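Local structure of metallo-beta-lactamase family protein (Staphylococcus aureus, 3R2U) at residues S103-D108 / F121-D126. The protein is probably an iron-dependent hydrolase of the metallo-beta-lactamase superfamily, with a rhodanese-like domain also present in its sequence. Numbering follows the deposited sequence.
Sequences SGESDD and FVQHND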
loop_
_atom_site.group_PDB
_atom_site.type_symbol
_atom_site.label_atom_id
_atom_site.label_comp_id
_atom_site.label_asym_id
_atom_site.label_seq_id
_atom_site.Cartn_x
_atom_site.Cartn_y
_atom_site.Cartn_z
ATOM N N SER A 103 -24.665 19.256 -20.831
ATOM C CA SER A 103 -25.902 19.532 -21.511
ATOM C C SER A 103 -26.385 20.987 -21.467
ATOM O O SER A 103 -26.455 21.618 -20.401
ATOM C CB SER A 103 -27.012 18.628 -20.963
ATOM O OG SER A 103 -28.265 18.913 -21.606
ATOM N N GLY A 104 -26.729 21.495 -22.653
ATOM C CA GLY A 104 -27.376 22.791 -22.803
ATOM C C GLY A 104 -28.843 22.561 -23.138
ATOM O O GLY A 104 -29.517 23.463 -23.596
ATOM N N GLU A 105 -29.338 21.339 -22.927
ATOM C CA GLU A 105 -30.728 20.998 -23.221
ATOM C C GLU A 105 -31.595 21.203 -21.987
ATOM O O GLU A 105 -32.406 20.359 -21.631
ATOM C CB GLU A 105 -30.843 19.547 -23.698
ATOM C CG GLU A 105 -30.236 19.269 -25.074
ATOM C CD GLU A 105 -31.044 19.859 -26.234
ATOM O OE1 GLU A 105 -32.066 20.533 -25.975
ATOM O OE2 GLU A 105 -30.648 19.653 -27.413
ATOM N N SER A 106 -31.418 22.333 -21.340
ATOM C CA SER A 106 -32.130 22.634 -20.113
ATOM C C SER A 106 -32.904 23.919 -20.307
ATOM O O SER A 106 -32.642 24.664 -21.251
ATOM C CB SER A 106 -31.109 22.808 -18.986
ATOM O OG SER A 106 -30.196 23.850 -19.325
ATOM N N ASP A 107 -33.868 24.186 -19.434
ATOM C CA ASP A 107 -34.592 25.445 -19.533
ATOM C C ASP A 107 -33.724 26.521 -18.874
ATOM O O ASP A 107 -32.655 26.233 -18.327
ATOM C CB ASP A 107 -35.997 25.356 -18.934
ATOM C CG ASP A 107 -35.996 25.047 -17.450
ATOM O OD1 ASP A 107 -34.919 25.048 -16.807
ATOM O OD2 ASP A 107 -37.101 24.812 -16.924
ATOM N N ASP A 108 -34.194 27.754 -18.907
ATOM C CA ASP A 108 -33.418 28.892 -18.406
ATOM C C ASP A 108 -33.130 28.882 -16.892
ATOM O O ASP A 108 -32.341 29.694 -16.412
ATOM C CB ASP A 108 -34.139 30.197 -18.797
ATOM C CG ASP A 108 -34.370 30.318 -20.315
ATOM O OD1 ASP A 108 -33.856 29.465 -21.075
ATOM O OD2 ASP A 108 -35.070 31.263 -20.754
ATOM N N PHE A 121 -21.749 23.883 -23.963
ATOM C CA PHE A 121 -23.109 23.451 -23.680
ATOM C C PHE A 121 -23.591 22.791 -24.948
ATOM O O PHE A 121 -23.855 23.461 -25.938
ATOM C CB PHE A 121 -23.970 24.639 -23.291
ATOM C CG PHE A 121 -23.539 25.284 -22.013
ATOM C CD1 PHE A 121 -22.625 26.321 -22.016
ATOM C CD2 PHE A 121 -24.021 24.826 -20.802
ATOM C CE1 PHE A 121 -22.224 26.911 -20.824
ATOM C CE2 PHE A 121 -23.630 25.418 -19.615
ATOM C CZ PHE A 121 -22.740 26.454 -19.627
ATOM N N VAL A 122 -23.680 21.472 -24.929
ATOM C CA VAL A 122 -24.030 20.732 -26.126
ATOM C C VAL A 122 -25.508 20.436 -26.251
ATOM O O VAL A 122 -26.236 20.365 -25.260
ATOM C CB VAL A 122 -23.202 19.417 -26.234
ATOM C CG1 VAL A 122 -21.721 19.764 -26.335
ATOM C CG2 VAL A 122 -23.456 18.480 -25.038
ATOM N N GLN A 123 -25.955 20.260 -27.488
ATOM C CA GLN A 123 -27.346 19.951 -27.752
ATOM C C GLN A 123 -27.489 18.738 -28.635
ATOM O O GLN A 123 -26.524 18.259 -29.210
ATOM C CB GLN A 123 -28.000 21.168 -28.377
ATOM C CG GLN A 123 -28.095 22.315 -27.375
ATOM C CD GLN A 123 -28.820 23.509 -27.899
ATOM O OE1 GLN A 123 -28.802 23.789 -29.095
ATOM N NE2 GLN A 123 -29.460 24.242 -27.000
ATOM N N HIS A 124 -28.716 18.251 -28.742
ATOM C CA HIS A 124 -29.028 17.118 -29.577
ATOM C C HIS A 124 -28.357 17.234 -30.958
ATOM O O HIS A 124 -28.409 18.281 -31.607
ATOM C CB HIS A 124 -30.545 17.019 -29.735
ATOM C CG HIS A 124 -30.988 15.823 -30.502
ATOM N ND1 HIS A 124 -30.897 14.547 -29.993
ATOM C CD2 HIS A 124 -31.548 15.703 -31.728
ATOM C CE1 HIS A 124 -31.360 13.688 -30.885
ATOM N NE2 HIS A 124 -31.757 14.363 -31.945
ATOM N N ASN A 125 -27.723 16.153 -31.394
ATOM C CA ASN A 125 -27.041 16.093 -32.699
ATOM C C ASN A 125 -25.666 16.735 -32.805
ATOM O O ASN A 125 -25.026 16.596 -33.842
ATOM C CB ASN A 125 -27.929 16.607 -33.856
ATOM C CG ASN A 125 -28.635 15.492 -34.593
ATOM O OD1 ASN A 125 -28.424 14.320 -34.314
ATOM N ND2 ASN A 125 -29.434 15.854 -35.570
ATOM N N ASP A 126 -25.211 17.443 -31.779
ATOM C CA ASP A 126 -23.854 17.990 -31.809
ATOM C C ASP A 126 -22.895 16.801 -31.842
ATOM O O ASP A 126 -23.205 15.721 -31.316
ATOM C CB ASP A 126 -23.532 18.835 -30.561
ATOM C CG ASP A 126 -24.149 20.225 -30.600
ATOM O OD1 ASP A 126 -24.660 20.650 -31.655
ATOM O OD2 ASP A 126 -24.096 20.908 -29.560
#
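Gly104 N donates to Val122 O at 2.9 Å, one of the two backbone bonds through which Val122 straddles Ser103 in a parallel bridge, the other going to Val102. Strand 120-122 thereby joins strand 99-103 at one edge of the sheet within the chain.

Past the strand ends, side chains take over the bonding. Glu105 reaches across with its chain folded about the CB-CG bond (chi2 -72°), which brings OE2 to 2.7 Å from His124 N; the bond is nearly straight and uses the anti lone pair of OE2. Gln123 crosses this side chain at about a right angle, its amide plane turned 23° from the carboxylate, and extends NE2 to a weak, long bond of 3.5 Å with Gly104 O.

Nonpolar contact is modest: Gly104 CA lies against Phe121 CB at 3.9 Å. Separately, Ser103 O sits at the edge of the Phe121 ring, near its plane.

Each segment also braces itself. Ser103 OG accepts from Glu105 N in an ST turn and is bonded to Glu146 O as well, while Asp126 OD2 takes Gln123 N at 2.9 Å from above the carboxylate plane, across a type II turn.

His124 ND1 accepts from His139 N of strand 133-139, so edge strand and turn join the two mixed sheets of the metallo-beta-lactamase αβ/βα sandwich. Glu105 OE2 supplies the short bond from loop to turn, beside the weak one from Gln123, and its negative charge is probably steadied by that short N-H...O hydrogen bond.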